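Local structure of peroxisomal acyl-coenzyme A oxidase 1 (Arabidopsis thaliana, 1W07) at residues L351-L354 with Y355-T359; V284-T287 with I288-A292; S340-A343 with F344-G348. The protein catalyses the FAD-dependent desaturation of long- and medium-chain acyl-CoAs to 2-trans-enoyl-CoAs, reducing oxygen to hydrogen peroxide in peroxisomal beta-oxidation. The protein carries 1 engineered substitution. All blocks are in the same frame, centred on the assembly; numbering follows the deposited sequence.

In the fold
All three contacts are turns of two successive helices of the C-alpha1 region. Contacts 1 and 3 adjoin on helix 328-363, while contact 2 lies on helix 278-309. Contact 3 is almost wholly buried and rests on aromatic rings laid over carbonyl oxygens. Contact 1, its centre about 18 Å from that of the chain, has L351, L354 and V358 buried and K352 and W353 exposed. Contact 2, its centre about 5 Å from the chain's, touches both others: V289 CG2 packs on L351 CD1 at 3.4 Å, and Q286 NE2 probably hydrogen-bonds to G348 O. It mixes aliphatic packing with a threonine-to-carbonyl bond and the buried polar chains of R285 and Q286, and its other flank faces the active site.

Contact 1 of 3, residues L351-L354 with Y355-T359; sequences LKWL and YTDVT
L354 and V358, one helical turn apart, meet through methyl groups: CD1 of L354 stands 3.5 Å from CG2 of V358, closer than usual van der Waals contact. The valine torsion accounts for this, since CG2 lies beside its own backbone N, back along the helix, where it also comes within 3.0 Å of L354 O. On another flank W353 and D357 run side by side and point the same way, with ring and carboxylate planes 16° apart. The carbon CB of D357 lies over one face of the indole, offset toward its rim, and D357 OD2 is 4.1 Å from W353 CZ2. Having CG anti to the backbone N (chi1 -171° in D357) in both residues sends the two groups out together.

Two threonines add side-chain bonds to the i to i+4 backbone bonds of the helix. T359 OG1 and T359 N reach Y355 O from opposite faces of its carbonyl plane, the hydroxyl at 2.7 Å. The same hydroxyl sits 3.3 Å above the plane of the Y355 ring, near its rim. T356 OG1 makes a weak, long bond of 3.4 Å to K352 O.

Further out, V358 packs on A373 of helix 370-398, and L351 touches T377 and L380 there. The Y355 ring meets that of Y283, and W353 meets W350. D357 OD1 forms a salt bridge with R361, a turn later, which would probably favour the ionised carboxylate. The division of groups is that of an amphipathic helix: methyl packing faces the bundle, and the carboxylate with its neighbouring indole lies at the outer side.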
loop_
_atom_site.group_PDB
_atom_site.type_symbol
_atom_site.label_atom_id
_atom_site.label_comp_id
_atom_site.label_asym_id
_atom_site.label_seq_id
_atom_site.Cartn_x
_atom_site.Cartn_y
_atom_site.Cartn_z
ATOM N N LEU B 351 -2.947 18.381 -19.822
ATOM C CA LEU B 351 -4.320 17.903 -19.796
ATOM C C LEU B 351 -5.309 19.048 -19.626
ATOM O O LEU B 351 -6.462 18.957 -20.052
ATOM C CB LEU B 351 -4.513 16.886 -18.674
ATOM C CG LEU B 351 -4.331 15.424 -19.064
ATOM C CD1 LEU B 351 -4.588 14.571 -17.832
ATOM C CD2 LEU B 351 -5.285 15.044 -20.212
ATOM N N LYS B 352 -4.870 20.124 -18.989
ATOM C CA LYS B 352 -5.741 21.273 -18.809
ATOM C C LYS B 352 -5.953 21.905 -20.187
ATOM O O LYS B 352 -7.087 22.172 -20.597
ATOM C CB LYS B 352 -5.103 22.286 -17.861
ATOM C CG LYS B 352 -5.963 23.509 -17.618
ATOM C CD LYS B 352 -7.255 23.185 -16.873
ATOM C CE LYS B 352 -8.115 24.437 -16.742
ATOM N NZ LYS B 352 -7.341 25.591 -16.191
ATOM N N TRP B 353 -4.849 22.138 -20.896
ATOM C CA TRP B 353 -4.896 22.711 -22.236
ATOM C C TRP B 353 -5.809 21.844 -23.107
ATOM O O TRP B 353 -6.603 22.357 -23.893
ATOM C CB TRP B 353 -3.490 22.751 -22.848
ATOM C CG TRP B 353 -3.493 23.072 -24.317
ATOM C CD1 TRP B 353 -3.567 24.313 -24.888
ATOM C CD2 TRP B 353 -3.542 22.133 -25.398
ATOM N NE1 TRP B 353 -3.670 24.200 -26.255
ATOM C CE2 TRP B 353 -3.657 22.873 -26.595
ATOM C CE3 TRP B 353 -3.505 20.733 -25.469
ATOM C CZ2 TRP B 353 -3.735 22.263 -27.851
ATOM C CZ3 TRP B 353 -3.585 20.120 -26.722
ATOM C CH2 TRP B 353 -3.698 20.889 -27.896
ATOM N N LEU B 354 -5.688 20.530 -22.958
ATOM C CA LEU B 354 -6.500 19.592 -23.717
ATOM C C LEU B 354 -7.979 19.754 -23.381
ATOM O O LEU B 354 -8.839 19.711 -24.266
ATOM C CB LEU B 354 -6.066 18.160 -23.414
ATOM C CG LEU B 354 -6.857 17.052 -24.108
ATOM C CD1 LEU B 354 -6.793 17.259 -25.611
ATOM C CD2 LEU B 354 -6.290 15.695 -23.721
ATOM N N TYR B 355 -8.273 19.931 -22.097
ATOM C CA TYR B 355 -9.648 20.104 -21.660
ATOM C C TYR B 355 -10.301 21.238 -22.430
ATOM O O TYR B 355 -11.389 21.080 -22.982
ATOM C CB TYR B 355 -9.708 20.425 -20.173
ATOM C CG TYR B 355 -11.045 21.007 -19.766
ATOM C CD1 TYR B 355 -12.199 20.233 -19.814
ATOM C CD2 TYR B 355 -11.156 22.333 -19.359
ATOM C CE1 TYR B 355 -13.435 20.759 -19.464
ATOM C CE2 TYR B 355 -12.393 22.883 -19.008
ATOM C CZ TYR B 355 -13.531 22.082 -19.064
ATOM O OH TYR B 355 -14.767 22.587 -18.739
ATOM N N THR B 356 -9.634 22.388 -22.450
ATOM C CA THR B 356 -10.131 23.563 -23.160
ATOM C C THR B 356 -10.290 23.253 -24.649
ATOM O O THR B 356 -11.385 23.339 -25.197
ATOM C CB THR B 356 -9.151 24.737 -23.028
ATOM O OG1 THR B 356 -8.815 24.935 -21.648
ATOM C CG2 THR B 356 -9.778 26.003 -23.573
ATOM N N ASP B 357 -9.186 22.893 -25.298
ATOM C CA ASP B 357 -9.204 22.580 -26.721
ATOM C C ASP B 357 -10.381 21.680 -27.095
ATOM O O ASP B 357 -11.121 21.982 -28.030
ATOM C CB ASP B 357 -7.889 21.914 -27.134
ATOM C CG ASP B 357 -7.753 21.769 -28.642
ATOM O OD1 ASP B 357 -7.913 20.640 -29.164
ATOM O OD2 ASP B 357 -7.486 22.792 -29.309
ATOM N N VAL B 358 -10.551 20.580 -26.362
ATOM C CA VAL B 358 -11.636 19.641 -26.632
ATOM C C VAL B 358 -12.987 20.314 -26.419
ATOM O O VAL B 358 -13.920 20.119 -27.195
ATOM C CB VAL B 358 -11.548 18.385 -25.724
ATOM C CG1 VAL B 358 -12.686 17.437 -26.034
ATOM C CG2 VAL B 358 -10.243 17.668 -25.956
ATOM N N THR B 359 -13.081 21.113 -25.364
ATOM C CA THR B 359 -14.309 21.825 -25.049
ATOM C C THR B 359 -14.649 22.829 -26.153
ATOM O O THR B 359 -15.804 22.948 -26.575
ATOM C CB THR B 359 -14.174 22.574 -23.702
ATOM O OG1 THR B 359 -13.977 21.625 -22.650
ATOM C CG2 THR B 359 -15.419 23.391 -23.414
#

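Contact 2 of 3, residues V284-T287 with I288-A292; sequences VRQT and IVADA
Regular alpha-helical bonding joins V284-T287 to I288-A292, each amide of I288, V289, A290 and D291 binding the carbonyl four residues earlier, from I288 N to V284 O at 3.1 Å to D291 N to T287 O at 2.8 Å. V284 O has a second donor: T287 OG1 reaches it in a short bond of 2.5 Å, from the same face of the carbonyl plane as I288 N. The hydroxyl gets there because OG1 sits between the backbone N and the carbonyl carbon (chi1 69°), bent back over the preceding turn. Its approach to I288 N is not a hydrogen bond, the angle being poor. With a valine here the hydroxyl would be gone, and V284 O would probably be left with the amide of I288 as its one donor within this turn.

I288 lays its longer branch along the same carbonyl. With CG1 anti to the carbonyl carbon (chi1 -67°), that atom comes within 3.1 Å of V284 O, and CD1 continues to 4.4 Å from V284 CG1, a loose apolar touch. V289 repeats the pattern one residue on, its CG2 lying 3.1 Å from R285 O. The Q286 chain bends at chi2 and brings NE2 to 4.0 Å from A290 CB, where NE2 also makes a probable hydrogen bond to G348 O.

Helix 278-309 lies between helices 328-363 and 370-398. V289 packs on V347 and L351 of the former, while R285 meets H374 and A378, and I288 meets T385, all on the latter. I288 and V284 touch E424, the inferred proton acceptor, with which R285 makes a long, weak ion pair, and the V284 side chain is about 8 Å from that of the FAD-binding Y135 on strand 133-136.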
loop_
_atom_site.group_PDB
_atom_site.type_symbol
_atom_site.label_atom_id
_atom_site.label_comp_id
_atom_site.label_asym_id
_atom_site.label_seq_id
_atom_site.Cartn_x
_atom_site.Cartn_y
_atom_site.Cartn_z
ATOM N N VAL B 284 -13.248 16.274 -14.946
ATOM C CA VAL B 284 -13.123 15.544 -13.691
ATOM C C VAL B 284 -11.852 14.693 -13.687
ATOM O O VAL B 284 -11.144 14.618 -12.680
ATOM C CB VAL B 284 -14.338 14.630 -13.458
ATOM C CG1 VAL B 284 -14.224 13.946 -12.114
ATOM C CG2 VAL B 284 -15.626 15.446 -13.533
ATOM N N ARG B 285 -11.561 14.063 -14.820
ATOM C CA ARG B 285 -10.380 13.225 -14.942
ATOM C C ARG B 285 -9.120 14.067 -14.950
ATOM O O ARG B 285 -8.050 13.621 -14.527
ATOM C CB ARG B 285 -10.474 12.386 -16.213
ATOM C CG ARG B 285 -11.577 11.346 -16.163
ATOM C CD ARG B 285 -11.648 10.586 -17.464
ATOM N NE ARG B 285 -12.517 9.418 -17.370
ATOM C CZ ARG B 285 -12.746 8.594 -18.386
ATOM N NH1 ARG B 285 -12.180 8.824 -19.567
ATOM N NH2 ARG B 285 -13.526 7.540 -18.222
ATOM N N GLN B 286 -9.252 15.297 -15.430
ATOM C CA GLN B 286 -8.128 16.222 -15.485
ATOM C C GLN B 286 -7.796 16.662 -14.067
ATOM O O GLN B 286 -6.623 16.794 -13.708
ATOM C CB GLN B 286 -8.494 17.439 -16.357
ATOM C CG GLN B 286 -7.370 18.445 -16.579
ATOM C CD GLN B 286 -7.077 19.289 -15.349
ATOM O OE1 GLN B 286 -7.991 19.761 -14.676
ATOM N NE2 GLN B 286 -5.796 19.503 -15.066
ATOM N N THR B 287 -8.835 16.882 -13.265
ATOM C CA THR B 287 -8.650 17.296 -11.879
ATOM C C THR B 287 -8.000 16.151 -11.098
ATOM O O THR B 287 -7.167 16.388 -10.225
ATOM C CB THR B 287 -9.994 17.683 -11.207
ATOM O OG1 THR B 287 -10.809 16.518 -11.026
ATOM C CG2 THR B 287 -10.752 18.682 -12.072
ATOM N N ILE B 288 -8.374 14.912 -11.420
ATOM C CA ILE B 288 -7.802 13.736 -10.760
ATOM C C ILE B 288 -6.296 13.652 -11.060
ATOM O O ILE B 288 -5.478 13.453 -10.166
ATOM C CB ILE B 288 -8.526 12.443 -11.237
ATOM C CG1 ILE B 288 -9.974 12.447 -10.736
ATOM C CG2 ILE B 288 -7.806 11.195 -10.740
ATOM C CD1 ILE B 288 -10.805 11.334 -11.312
ATOM N N VAL B 289 -5.925 13.817 -12.319
ATOM C CA VAL B 289 -4.521 13.772 -12.689
ATOM C C VAL B 289 -3.784 14.882 -11.942
ATOM O O VAL B 289 -2.709 14.670 -11.375
ATOM C CB VAL B 289 -4.330 13.961 -14.206
ATOM C CG1 VAL B 289 -2.871 13.936 -14.534
ATOM C CG2 VAL B 289 -5.061 12.860 -14.969
ATOM N N ALA B 290 -4.369 16.073 -11.926
ATOM C CA ALA B 290 -3.751 17.197 -11.234
ATOM C C ALA B 290 -3.614 16.875 -9.751
ATOM O O ALA B 290 -2.620 17.235 -9.115
ATOM C CB ALA B 290 -4.584 18.462 -11.433
ATOM N N ASP B 291 -4.605 16.177 -9.202
ATOM C CA ASP B 291 -4.595 15.797 -7.791
ATOM C C ASP B 291 -3.459 14.821 -7.490
ATOM O O ASP B 291 -2.897 14.830 -6.395
ATOM C CB ASP B 291 -5.930 15.155 -7.418
ATOM C CG ASP B 291 -6.720 15.992 -6.459
ATOM O OD1 ASP B 291 -6.196 16.288 -5.357
ATOM O OD2 ASP B 291 -7.865 16.367 -6.801
ATOM N N ALA B 292 -3.132 13.973 -8.463
ATOM C CA ALA B 292 -2.052 13.007 -8.299
ATOM C C ALA B 292 -0.738 13.690 -7.933
ATOM O O ALA B 292 -0.050 13.259 -7.009
ATOM C CB ALA B 292 -1.873 12.192 -9.581
#

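Contact 3 of 3, residues S340-A343 with F344-G348; sequences SAYA and FRFVG
F344 lies across the carbonyl of S340, whose O sits 3.1 Å above the ring plane, offset toward the rim, while F344 N hydrogen-bonds to the same S340 O at 2.8 Å. The torsion chi1 of -62° swings the ring back along the helix, and CZ also reaches S340 CB at 4.1 Å. R345 touches this turn through CB, 3.3 Å from Y342 O; its guanidinium hydrogen-bonds through NE to W25 O, with W25 also a cation-pi partner, and through NH1 to S293 and N294. Helices 278-309, 328-363 and 370-398 belong to the C-alpha1 helical domain, and helix 516-538 to the further C-terminal helical region of the oxidase; the two phenylalanine rings face different neighbours, F344 helix 370-398 and F346 helix 516-538. F346 covers Y342 O with one ring face, CD1 being 3.3 Å from that oxygen. Its CZ comes in near the plane of the Y342 ring, at the edge, 4.1 Å from CD2, the side chains running alongside. V347 bonds through N to A343 O and rests CB 3.5 Å from that oxygen. G348 continues the helix, its N bonded to F344 O at 2.9 Å.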
loop_
_atom_site.group_PDB
_atom_site.type_symbol
_atom_site.label_atom_id
_atom_site.label_comp_id
_atom_site.label_asym_id
_atom_site.label_seq_id
_atom_site.Cartn_x
_atom_site.Cartn_y
_atom_site.Cartn_z
ATOM N N SER B 340 8.554 11.797 -10.715
ATOM C CA SER B 340 7.171 11.521 -11.128
ATOM C C SER B 340 6.220 12.619 -10.675
ATOM O O SER B 340 5.237 12.914 -11.355
ATOM C CB SER B 340 6.678 10.180 -10.563
ATOM O OG SER B 340 7.383 9.062 -11.087
ATOM N N ALA B 341 6.489 13.206 -9.514
ATOM C CA ALA B 341 5.638 14.289 -9.029
ATOM C C ALA B 341 5.678 15.424 -10.052
ATOM O O ALA B 341 4.636 15.915 -10.473
ATOM C CB ALA B 341 6.122 14.779 -7.658
ATOM N N TYR B 342 6.873 15.841 -10.466
ATOM C CA TYR B 342 6.961 16.912 -11.462
ATOM C C TYR B 342 6.408 16.441 -12.814
ATOM O O TYR B 342 5.713 17.178 -13.512
ATOM C CB TYR B 342 8.406 17.377 -11.620
ATOM C CG TYR B 342 8.880 18.309 -10.516
ATOM C CD1 TYR B 342 9.166 17.827 -9.239
ATOM C CD2 TYR B 342 9.042 19.673 -10.751
ATOM C CE1 TYR B 342 9.612 18.682 -8.221
ATOM C CE2 TYR B 342 9.475 20.541 -9.750
ATOM C CZ TYR B 342 9.762 20.041 -8.485
ATOM O OH TYR B 342 10.201 20.885 -7.492
ATOM N N ALA B 343 6.715 15.205 -13.181
ATOM C CA ALA B 343 6.220 14.666 -14.431
ATOM C C ALA B 343 4.684 14.718 -14.485
ATOM O O ALA B 343 4.107 15.118 -15.504
ATOM C CB ALA B 343 6.714 13.244 -14.613
ATOM N N PHE B 344 4.022 14.327 -13.396
ATOM C CA PHE B 344 2.555 14.325 -13.339
ATOM C C PHE B 344 2.003 15.737 -13.271
ATOM O O PHE B 344 0.907 16.013 -13.755
ATOM C CB PHE B 344 2.048 13.509 -12.147
ATOM C CG PHE B 344 2.418 12.050 -12.198
ATOM C CD1 PHE B 344 2.917 11.466 -13.366
ATOM C CD2 PHE B 344 2.235 11.251 -11.075
ATOM C CE1 PHE B 344 3.225 10.106 -13.405
ATOM C CE2 PHE B 344 2.532 9.903 -11.101
ATOM C CZ PHE B 344 3.031 9.321 -12.271
ATOM N N ARG B 345 2.758 16.645 -12.667
ATOM C CA ARG B 345 2.350 18.051 -12.601
ATOM C C ARG B 345 2.304 18.628 -14.048
ATOM O O ARG B 345 1.317 19.244 -14.465
ATOM C CB ARG B 345 3.386 18.813 -11.765
ATOM C CG ARG B 345 2.998 20.219 -11.372
ATOM C CD ARG B 345 1.835 20.166 -10.416
ATOM N NE ARG B 345 1.639 21.435 -9.739
ATOM C CZ ARG B 345 0.845 21.589 -8.687
ATOM N NH1 ARG B 345 0.179 20.547 -8.192
ATOM N NH2 ARG B 345 0.711 22.784 -8.131
ATOM N N PHE B 346 3.376 18.408 -14.812
ATOM C CA PHE B 346 3.456 18.913 -16.185
ATOM C C PHE B 346 2.433 18.234 -17.113
ATOM O O PHE B 346 1.814 18.895 -17.961
ATOM C CB PHE B 346 4.887 18.729 -16.714
ATOM C CG PHE B 346 5.929 19.520 -15.938
ATOM C CD1 PHE B 346 7.219 19.023 -15.760
ATOM C CD2 PHE B 346 5.608 20.751 -15.363
ATOM C CE1 PHE B 346 8.171 19.736 -15.014
ATOM C CE2 PHE B 346 6.545 21.476 -14.617
ATOM C CZ PHE B 346 7.834 20.962 -14.440
ATOM N N VAL B 347 2.238 16.930 -16.950
ATOM C CA VAL B 347 1.270 16.250 -17.791
ATOM C C VAL B 347 -0.116 16.768 -17.413
ATOM O O VAL B 347 -1.029 16.796 -18.232
ATOM C CB VAL B 347 1.346 14.702 -17.634
ATOM C CG1 VAL B 347 0.580 14.245 -16.402
ATOM C CG2 VAL B 347 0.816 14.031 -18.898
ATOM N N GLY B 348 -0.254 17.197 -16.164
ATOM C CA GLY B 348 -1.520 17.735 -15.701
ATOM C C GLY B 348 -1.759 19.090 -16.338
ATOM O O GLY B 348 -2.900 19.458 -16.641
#